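Long-range contact in putative LacI-family transcriptional regulator (Bacteroides fragilis, PDB 3GBV), which probably regulates transcription, its periplasmic-binding-protein-like domain being likely to sense a small effector as in other LacI-family repressors: residues Gly30-Ile43 with Gly258-Phe271. Residues are numbered along the deposited sequence; the frame is centred on the assembly and turned at random.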
ATOM      1  N   GLY A  30      -4.106 -14.174  10.497  1.00 34.43           N
ATOM      2  CA  GLY A  30      -5.355 -13.717   9.914  1.00 33.76           C
ATOM      3  C   GLY A  30      -6.495 -14.650  10.269  1.00 33.38           C
ATOM      4  O   GLY A  30      -7.543 -14.208  10.735  1.00 34.10           O
ATOM      5  N   ILE A  31      -6.284 -15.944  10.047  1.00 31.67           N
ATOM      6  CA  ILE A  31      -7.285 -16.954  10.344  1.00 32.02           C
ATOM      7  C   ILE A  31      -7.685 -16.890  11.819  1.00 33.63           C
ATOM      8  O   ILE A  31      -8.872 -16.932  12.157  1.00 31.28           O
ATOM      9  CB  ILE A  31      -6.745 -18.370  10.018  1.00 30.75           C
ATOM     10  CG1 ILE A  31      -6.598 -18.540   8.496  1.00 30.85           C
ATOM     11  CG2 ILE A  31      -7.672 -19.428  10.582  1.00 29.97           C
ATOM     12  CD1 ILE A  31      -5.775 -19.759   8.094  1.00 28.64           C
ATOM     13  N   ARG A  32      -6.694 -16.783  12.697  1.00 35.07           N
ATOM     14  CA  ARG A  32      -6.971 -16.719  14.126  1.00 38.15           C
ATOM     15  C   ARG A  32      -7.822 -15.505  14.477  1.00 38.44           C
ATOM     16  O   ARG A  32      -8.808 -15.621  15.204  1.00 38.32           O
ATOM     17  CB  ARG A  32      -5.665 -16.687  14.929  1.00 40.07           C
ATOM     18  CG  ARG A  32      -4.904 -17.995  14.904  1.00 43.84           C
ATOM     19  CD  ARG A  32      -5.797 -19.109  15.387  1.00 49.23           C
ATOM     20  NE  ARG A  32      -5.230 -20.433  15.156  1.00 54.05           N
ATOM     21  CZ  ARG A  32      -5.885 -21.567  15.394  1.00 56.72           C
ATOM     22  NH1 ARG A  32      -7.126 -21.525  15.867  1.00 57.66           N
ATOM     23  NH2 ARG A  32      -5.307 -22.740  15.154  1.00 58.07           N
ATOM     24  N   GLU A  33      -7.438 -14.342  13.959  1.00 38.19           N
ATOM     25  CA  GLU A  33      -8.184 -13.125  14.220  1.00 39.58           C
ATOM     26  C   GLU A  33      -9.631 -13.315  13.773  1.00 39.02           C
ATOM     27  O   GLU A  33     -10.555 -12.826  14.426  1.00 39.00           O
ATOM     28  CB  GLU A  33      -7.551 -11.947  13.481  1.00 41.16           C
ATOM     29  CG  GLU A  33      -8.251 -10.602  13.690  1.00 47.25           C
ATOM     30  CD  GLU A  33      -8.269 -10.161  15.149  1.00 51.59           C
ATOM     31  OE1 GLU A  33      -7.191 -10.183  15.796  1.00 52.75           O
ATOM     32  OE2 GLU A  33      -9.356  -9.786  15.645  1.00 52.22           O
ATOM     33  N   ALA A  34      -9.828 -14.033  12.669  1.00 37.76           N
ATOM     34  CA  ALA A  34     -11.174 -14.281  12.152  1.00 39.08           C
ATOM     35  C   ALA A  34     -11.968 -15.221  13.059  1.00 39.67           C
ATOM     36  O   ALA A  34     -13.167 -15.037  13.264  1.00 38.87           O
ATOM     37  CB  ALA A  34     -11.101 -14.857  10.740  1.00 38.14           C
ATOM     38  N   VAL A  35     -11.301 -16.236  13.594  1.00 40.52           N
ATOM     39  CA  VAL A  35     -11.966 -17.173  14.483  1.00 41.86           C
ATOM     40  C   VAL A  35     -12.508 -16.429  15.707  1.00 42.41           C
ATOM     41  O   VAL A  35     -13.673 -16.575  16.062  1.00 41.56           O
ATOM     42  CB  VAL A  35     -10.998 -18.286  14.933  1.00 42.44           C
ATOM     43  CG1 VAL A  35     -11.656 -19.179  15.982  1.00 43.07           C
ATOM     44  CG2 VAL A  35     -10.589 -19.114  13.729  1.00 42.46           C
ATOM     45  N   THR A  36     -11.673 -15.611  16.338  1.00 41.92           N
ATOM     46  CA  THR A  36     -12.121 -14.886  17.517  1.00 42.48           C
ATOM     47  C   THR A  36     -13.240 -13.904  17.180  1.00 42.11           C
ATOM     48  O   THR A  36     -14.223 -13.797  17.908  1.00 42.90           O
ATOM     49  CB  THR A  36     -10.954 -14.127  18.192  1.00 42.25           C
ATOM     50  OG1 THR A  36     -10.612 -12.976  17.414  1.00 44.95           O
ATOM     51  CG2 THR A  36      -9.736 -15.030  18.309  1.00 39.94           C
ATOM     52  N   THR A  37     -13.099 -13.192  16.072  1.00 42.88           N
ATOM     53  CA  THR A  37     -14.119 -12.229  15.675  1.00 43.74           C
ATOM     54  C   THR A  37     -15.502 -12.881  15.552  1.00 44.27           C
ATOM     55  O   THR A  37     -16.511 -12.293  15.941  1.00 45.03           O
ATOM     56  CB  THR A  37     -13.763 -11.566  14.324  1.00 43.44           C
ATOM     57  OG1 THR A  37     -12.518 -10.866  14.447  1.00 43.77           O
ATOM     58  CG2 THR A  37     -14.847 -10.582  13.906  1.00 42.16           C
ATOM     59  N   TYR A  38     -15.545 -14.096  15.020  1.00 43.88           N
ATOM     60  CA  TYR A  38     -16.808 -14.799  14.844  1.00 44.77           C
ATOM     61  C   TYR A  38     -17.054 -15.886  15.885  1.00 45.06           C
ATOM     62  O   TYR A  38     -17.820 -16.817  15.648  1.00 43.75           O
ATOM     63  CB  TYR A  38     -16.870 -15.398  13.442  1.00 44.52           C
ATOM     64  CG  TYR A  38     -16.776 -14.349  12.365  1.00 45.88           C
ATOM     65  CD1 TYR A  38     -17.842 -13.488  12.113  1.00 46.19           C
ATOM     66  CD2 TYR A  38     -15.608 -14.190  11.619  1.00 45.19           C
ATOM     67  CE1 TYR A  38     -17.747 -12.497  11.147  1.00 47.33           C
ATOM     68  CE2 TYR A  38     -15.503 -13.203  10.654  1.00 44.75           C
ATOM     69  CZ  TYR A  38     -16.575 -12.361  10.421  1.00 45.70           C
ATOM     70  OH  TYR A  38     -16.479 -11.383   9.457  1.00 47.72           O
ATOM     71  N   SER A  39     -16.407 -15.762  17.040  1.00 46.33           N
ATOM     72  CA  SER A  39     -16.572 -16.733  18.118  1.00 48.25           C
ATOM     73  C   SER A  39     -18.057 -16.918  18.459  1.00 48.83           C
ATOM     74  O   SER A  39     -18.481 -18.000  18.877  1.00 48.86           O
ATOM     75  CB  SER A  39     -15.802 -16.272  19.359  1.00 46.93           C
ATOM     76  OG  SER A  39     -16.136 -14.935  19.687  1.00 47.27           O
ATOM     77  N   ASP A  40     -18.832 -15.855  18.272  1.00 49.55           N
ATOM     78  CA  ASP A  40     -20.269 -15.869  18.528  1.00 51.99           C
ATOM     79  C   ASP A  40     -20.955 -17.051  17.859  1.00 52.43           C
ATOM     80  O   ASP A  40     -21.822 -17.693  18.448  1.00 53.30           O
ATOM     81  CB  ASP A  40     -20.900 -14.578  18.009  1.00 52.62           C
ATOM     82  CG  ASP A  40     -21.271 -13.628  19.118  1.00 53.94           C
ATOM     83  OD1 ASP A  40     -20.417 -13.374  19.997  1.00 52.19           O
ATOM     84  OD2 ASP A  40     -22.419 -13.131  19.105  1.00 56.51           O
ATOM     85  N   PHE A  41     -20.562 -17.329  16.620  1.00 52.80           N
ATOM     86  CA  PHE A  41     -21.138 -18.423  15.851  1.00 52.54           C
ATOM     87  C   PHE A  41     -20.402 -19.719  16.102  1.00 53.35           C
ATOM     88  O   PHE A  41     -20.596 -20.706  15.394  1.00 54.93           O
ATOM     89  CB  PHE A  41     -21.106 -18.058  14.376  1.00 51.86           C
ATOM     90  CG  PHE A  41     -21.702 -16.720  14.098  1.00 52.71           C
ATOM     91  CD1 PHE A  41     -23.053 -16.485  14.344  1.00 52.84           C
ATOM     92  CD2 PHE A  41     -20.904 -15.665  13.677  1.00 53.12           C
ATOM     93  CE1 PHE A  41     -23.598 -15.214  14.179  1.00 53.07           C
ATOM     94  CE2 PHE A  41     -21.440 -14.390  13.510  1.00 53.78           C
ATOM     95  CZ  PHE A  41     -22.791 -14.166  13.766  1.00 53.10           C
ATOM     96  N   ASN A  42     -19.550 -19.702  17.119  1.00 53.56           N
ATOM     97  CA  ASN A  42     -18.781 -20.872  17.512  1.00 54.00           C
ATOM     98  C   ASN A  42     -18.215 -21.641  16.325  1.00 51.90           C
ATOM     99  O   ASN A  42     -18.772 -22.661  15.909  1.00 49.89           O
ATOM    100  CB  ASN A  42     -19.658 -21.788  18.367  1.00 56.86           C
ATOM    101  CG  ASN A  42     -20.265 -21.060  19.560  1.00 60.29           C
ATOM    102  OD1 ASN A  42     -19.546 -20.522  20.412  1.00 61.37           O
ATOM    103  ND2 ASN A  42     -21.597 -21.032  19.621  1.00 61.21           N
ATOM    104  N   ILE A  43     -17.108 -21.132  15.789  1.00 49.79           N
ATOM    105  CA  ILE A  43     -16.424 -21.750  14.659  1.00 47.69           C
ATOM    106  C   ILE A  43     -15.003 -22.086  15.086  1.00 46.92           C
ATOM    107  O   ILE A  43     -14.451 -21.438  15.975  1.00 47.62           O
ATOM    108  CB  ILE A  43     -16.330 -20.794  13.452  1.00 46.60           C
ATOM    109  CG1 ILE A  43     -15.574 -19.527  13.854  1.00 45.87           C
ATOM    110  CG2 ILE A  43     -17.720 -20.453  12.946  1.00 47.18           C
ATOM    111  CD1 ILE A  43     -15.239 -18.616  12.702  1.00 45.71           C
ATOM    112  N   GLY A 258      -6.074 -14.462   4.950  1.00 26.65           N
ATOM    113  CA  GLY A 258      -6.501 -15.524   5.846  1.00 28.49           C
ATOM    114  C   GLY A 258      -7.813 -15.147   6.510  1.00 28.42           C
ATOM    115  O   GLY A 258      -8.748 -15.950   6.598  1.00 26.01           O
ATOM    116  N   PHE A 259      -7.879 -13.908   6.978  1.00 27.78           N
ATOM    117  CA  PHE A 259      -9.075 -13.415   7.627  1.00 30.18           C
ATOM    118  C   PHE A 259     -10.263 -13.562   6.674  1.00 30.22           C
ATOM    119  O   PHE A 259     -11.280 -14.158   7.026  1.00 28.49           O
ATOM    120  CB  PHE A 259      -8.892 -11.947   8.010  1.00 31.68           C
ATOM    121  CG  PHE A 259     -10.015 -11.397   8.830  1.00 34.26           C
ATOM    122  CD1 PHE A 259     -10.038 -11.579  10.209  1.00 33.40           C
ATOM    123  CD2 PHE A 259     -11.077 -10.739   8.218  1.00 32.94           C
ATOM    124  CE1 PHE A 259     -11.102 -11.114  10.975  1.00 35.20           C
ATOM    125  CE2 PHE A 259     -12.147 -10.269   8.975  1.00 35.43           C
ATOM    126  CZ  PHE A 259     -12.158 -10.460  10.362  1.00 35.35           C
ATOM    127  N   ASN A 260     -10.125 -13.030   5.463  1.00 30.71           N
ATOM    128  CA  ASN A 260     -11.191 -13.103   4.463  1.00 32.73           C
ATOM    129  C   ASN A 260     -11.612 -14.522   4.085  1.00 32.79           C
ATOM    130  O   ASN A 260     -12.785 -14.767   3.811  1.00 32.34           O
ATOM    131  CB  ASN A 260     -10.781 -12.345   3.205  1.00 34.16           C
ATOM    132  CG  ASN A 260     -11.020 -10.863   3.328  1.00 36.34           C
ATOM    133  OD1 ASN A 260     -10.977 -10.308   4.424  1.00 38.88           O
ATOM    134  ND2 ASN A 260     -11.265 -10.207   2.202  1.00 36.00           N
ATOM    135  N   SER A 261     -10.668 -15.457   4.062  1.00 31.85           N
ATOM    136  CA  SER A 261     -11.010 -16.831   3.715  1.00 33.33           C
ATOM    137  C   SER A 261     -12.068 -17.360   4.666  1.00 32.81           C
ATOM    138  O   SER A 261     -13.084 -17.909   4.237  1.00 31.00           O
ATOM    139  CB  SER A 261      -9.776 -17.740   3.772  1.00 34.80           C
ATOM    140  OG  SER A 261      -8.905 -17.471   2.687  1.00 39.59           O
ATOM    141  N   ILE A 262     -11.818 -17.178   5.962  1.00 33.47           N
ATOM    142  CA  ILE A 262     -12.724 -17.637   7.012  1.00 34.20           C
ATOM    143  C   ILE A 262     -14.031 -16.858   6.983  1.00 34.49           C
ATOM    144  O   ILE A 262     -15.115 -17.428   7.140  1.00 33.32           O
ATOM    145  CB  ILE A 262     -12.092 -17.467   8.404  1.00 34.19           C
ATOM    146  CG1 ILE A 262     -10.734 -18.172   8.457  1.00 33.17           C
ATOM    147  CG2 ILE A 262     -13.028 -18.041   9.462  1.00 35.76           C
ATOM    148  CD1 ILE A 262     -10.808 -19.675   8.285  1.00 33.44           C
ATOM    149  N   LYS A 263     -13.926 -15.547   6.795  1.00 34.82           N
ATOM    150  CA  LYS A 263     -15.109 -14.696   6.731  1.00 34.74           C
ATOM    151  C   LYS A 263     -16.031 -15.186   5.608  1.00 34.32           C
ATOM    152  O   LYS A 263     -17.239 -15.343   5.808  1.00 32.67           O
ATOM    153  CB  LYS A 263     -14.701 -13.245   6.465  1.00 35.54           C
ATOM    154  CG  LYS A 263     -15.878 -12.276   6.390  1.00 37.77           C
ATOM    155  CD  LYS A 263     -15.413 -10.875   6.031  1.00 40.38           C
ATOM    156  CE  LYS A 263     -16.580  -9.902   5.957  1.00 42.73           C
ATOM    157  NZ  LYS A 263     -17.600 -10.341   4.966  1.00 44.40           N
ATOM    158  N   THR A 264     -15.445 -15.429   4.437  1.00 32.71           N
ATOM    159  CA  THR A 264     -16.194 -15.905   3.276  1.00 33.00           C
ATOM    160  C   THR A 264     -16.897 -17.232   3.566  1.00 33.55           C
ATOM    161  O   THR A 264     -18.028 -17.445   3.147  1.00 33.52           O
ATOM    162  CB  THR A 264     -15.275 -16.103   2.058  1.00 32.17           C
ATOM    163  OG1 THR A 264     -14.580 -14.878   1.761  1.00 28.97           O
ATOM    164  CG2 THR A 264     -16.101 -16.525   0.849  1.00 32.20           C
ATOM    165  N   LEU A 265     -16.221 -18.123   4.278  1.00 33.01           N
ATOM    166  CA  LEU A 265     -16.809 -19.409   4.619  1.00 33.27           C
ATOM    167  C   LEU A 265     -17.967 -19.222   5.596  1.00 34.31           C
ATOM    168  O   LEU A 265     -18.998 -19.887   5.483  1.00 33.84           O
ATOM    169  CB  LEU A 265     -15.751 -20.331   5.233  1.00 28.91           C
ATOM    170  CG  LEU A 265     -14.715 -20.856   4.243  1.00 27.33           C
ATOM    171  CD1 LEU A 265     -13.662 -21.708   4.960  1.00 27.11           C
ATOM    172  CD2 LEU A 265     -15.426 -21.680   3.182  1.00 24.01           C
ATOM    173  N   CYS A 266     -17.791 -18.312   6.549  1.00 35.57           N
ATOM    174  CA  CYS A 266     -18.821 -18.041   7.540  1.00 37.89           C
ATOM    175  C   CYS A 266     -20.090 -17.516   6.893  1.00 39.18           C
ATOM    176  O   CYS A 266     -21.155 -18.102   7.051  1.00 40.14           O
ATOM    177  CB  CYS A 266     -18.332 -17.026   8.580  1.00 36.09           C
ATOM    178  SG  CYS A 266     -17.161 -17.692   9.781  1.00 38.04           S
ATOM    179  N   ASP A 267     -19.992 -16.427   6.146  1.00 40.25           N
ATOM    180  CA  ASP A 267     -21.207 -15.895   5.559  1.00 43.39           C
ATOM    181  C   ASP A 267     -21.796 -16.731   4.430  1.00 42.92           C
ATOM    182  O   ASP A 267     -22.918 -16.485   3.999  1.00 43.24           O
ATOM    183  CB  ASP A 267     -21.019 -14.426   5.144  1.00 46.13           C
ATOM    184  CG  ASP A 267     -19.761 -14.195   4.367  1.00 48.08           C
ATOM    185  OD1 ASP A 267     -19.383 -13.011   4.204  1.00 48.23           O
ATOM    186  OD2 ASP A 267     -19.158 -15.192   3.916  1.00 51.83           O
ATOM    187  N   HIS A 268     -21.060 -17.733   3.965  1.00 41.71           N
ATOM    188  CA  HIS A 268     -21.585 -18.598   2.919  1.00 41.07           C
ATOM    189  C   HIS A 268     -22.334 -19.757   3.556  1.00 42.75           C
ATOM    190  O   HIS A 268     -23.453 -20.081   3.164  1.00 43.45           O
ATOM    191  CB  HIS A 268     -20.465 -19.158   2.048  1.00 39.25           C
ATOM    192  CG  HIS A 268     -20.925 -20.201   1.077  1.00 37.84           C
ATOM    193  ND1 HIS A 268     -21.811 -19.928   0.056  1.00 38.55           N
ATOM    194  CD2 HIS A 268     -20.629 -21.518   0.975  1.00 37.27           C
ATOM    195  CE1 HIS A 268     -22.041 -21.032  -0.633  1.00 35.81           C
ATOM    196  NE2 HIS A 268     -21.337 -22.011  -0.095  1.00 36.04           N
ATOM    197  N   LEU A 269     -21.700 -20.378   4.544  1.00 44.87           N
ATOM    198  CA  LEU A 269     -22.271 -21.521   5.246  1.00 45.60           C
ATOM    199  C   LEU A 269     -23.225 -21.106   6.356  1.00 46.77           C
ATOM    200  O   LEU A 269     -24.306 -21.671   6.491  1.00 47.37           O
ATOM    201  CB  LEU A 269     -21.146 -22.383   5.830  1.00 44.67           C
ATOM    202  CG  LEU A 269     -20.200 -23.021   4.802  1.00 45.05           C
ATOM    203  CD1 LEU A 269     -18.911 -23.485   5.479  1.00 45.43           C
ATOM    204  CD2 LEU A 269     -20.903 -24.180   4.114  1.00 42.46           C
ATOM    205  N   ILE A 270     -22.825 -20.108   7.138  1.00 48.45           N
ATOM    206  CA  ILE A 270     -23.637 -19.631   8.253  1.00 49.34           C
ATOM    207  C   ILE A 270     -24.663 -18.566   7.864  1.00 50.97           C
ATOM    208  O   ILE A 270     -25.857 -18.747   8.077  1.00 52.42           O
ATOM    209  CB  ILE A 270     -22.746 -19.064   9.387  1.00 48.44           C
ATOM    210  CG1 ILE A 270     -21.665 -20.086   9.764  1.00 47.69           C
ATOM    211  CG2 ILE A 270     -23.604 -18.740  10.609  1.00 48.68           C
ATOM    212  CD1 ILE A 270     -20.701 -19.611  10.843  1.00 45.29           C
ATOM    213  N   PHE A 271     -24.201 -17.459   7.293  1.00 52.05           N
ATOM    214  CA  PHE A 271     -25.094 -16.372   6.898  1.00 52.62           C
ATOM    215  C   PHE A 271     -25.807 -16.590   5.568  1.00 52.84           C
ATOM    216  O   PHE A 271     -26.549 -15.719   5.117  1.00 51.87           O
ATOM    217  CB  PHE A 271     -24.318 -15.056   6.833  1.00 52.99           C
ATOM    218  CG  PHE A 271     -23.898 -14.533   8.173  1.00 54.27           C
ATOM    219  CD1 PHE A 271     -24.483 -13.385   8.695  1.00 55.41           C
ATOM    220  CD2 PHE A 271     -22.932 -15.195   8.925  1.00 53.76           C
ATOM    221  CE1 PHE A 271     -24.114 -12.901   9.950  1.00 54.24           C
ATOM    222  CE2 PHE A 271     -22.559 -14.719  10.180  1.00 53.71           C
ATOM    223  CZ  PHE A 271     -23.152 -13.569  10.689  1.00 53.90           C
TER
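The ring of Phe259 lies against helix 23-37 as a knob in the hole formed by Gly30, Glu33, Ala34 and Thr37, joining two helices on the same side of the parallel sheet in one lobe of a periplasmic-binding-protein fold. With CG anti to the backbone N (chi1 -173°), Phe259 slants off its own helix toward helix 23-37, bringing CE1 within 3.4 Å of Ala34 CA, while Thr37 OG1 sits at the ring edge, in its plane. That hydroxyl donates to Glu33 O, which also accepts from Thr36 OG1 and Thr37 N. The helix segments cross at -39° with axes 7.2 Å apart, and Gly30 and Gly258 allow the backbones to come close at this end: Phe259 CA is 3.6 Å from Gly30 O, in a CA-H...O contact. On the inner side, Ala34 CB meets Ile262 CB at 3.6 Å, and Ile262 CD1 touches Ile31 CG2. Farther along, the Tyr38 hydroxyl rests on the aliphatic part of Lys263, whose NZ forms a salt bridge with Asp267 OD1, one turn on, its hydrogen bond weak, and Cys266 SG lies obliquely 4.7 Å from the Tyr38 ring centroid. Beyond the helix end, Phe271 and Phe41 form an offset edge-to-face pair, planes at 82°, Phe271 giving the edge, though its modelled closeness is doubtful. Beneath, where Ile43 and Ile270 meet Tyr9 and Cys266 meets Phe11, Ile43 divides its branches: CG2 meets Ile270 CD1 at 3.7 Å, and CD1 reaches Cys266 SG at 3.6 Å.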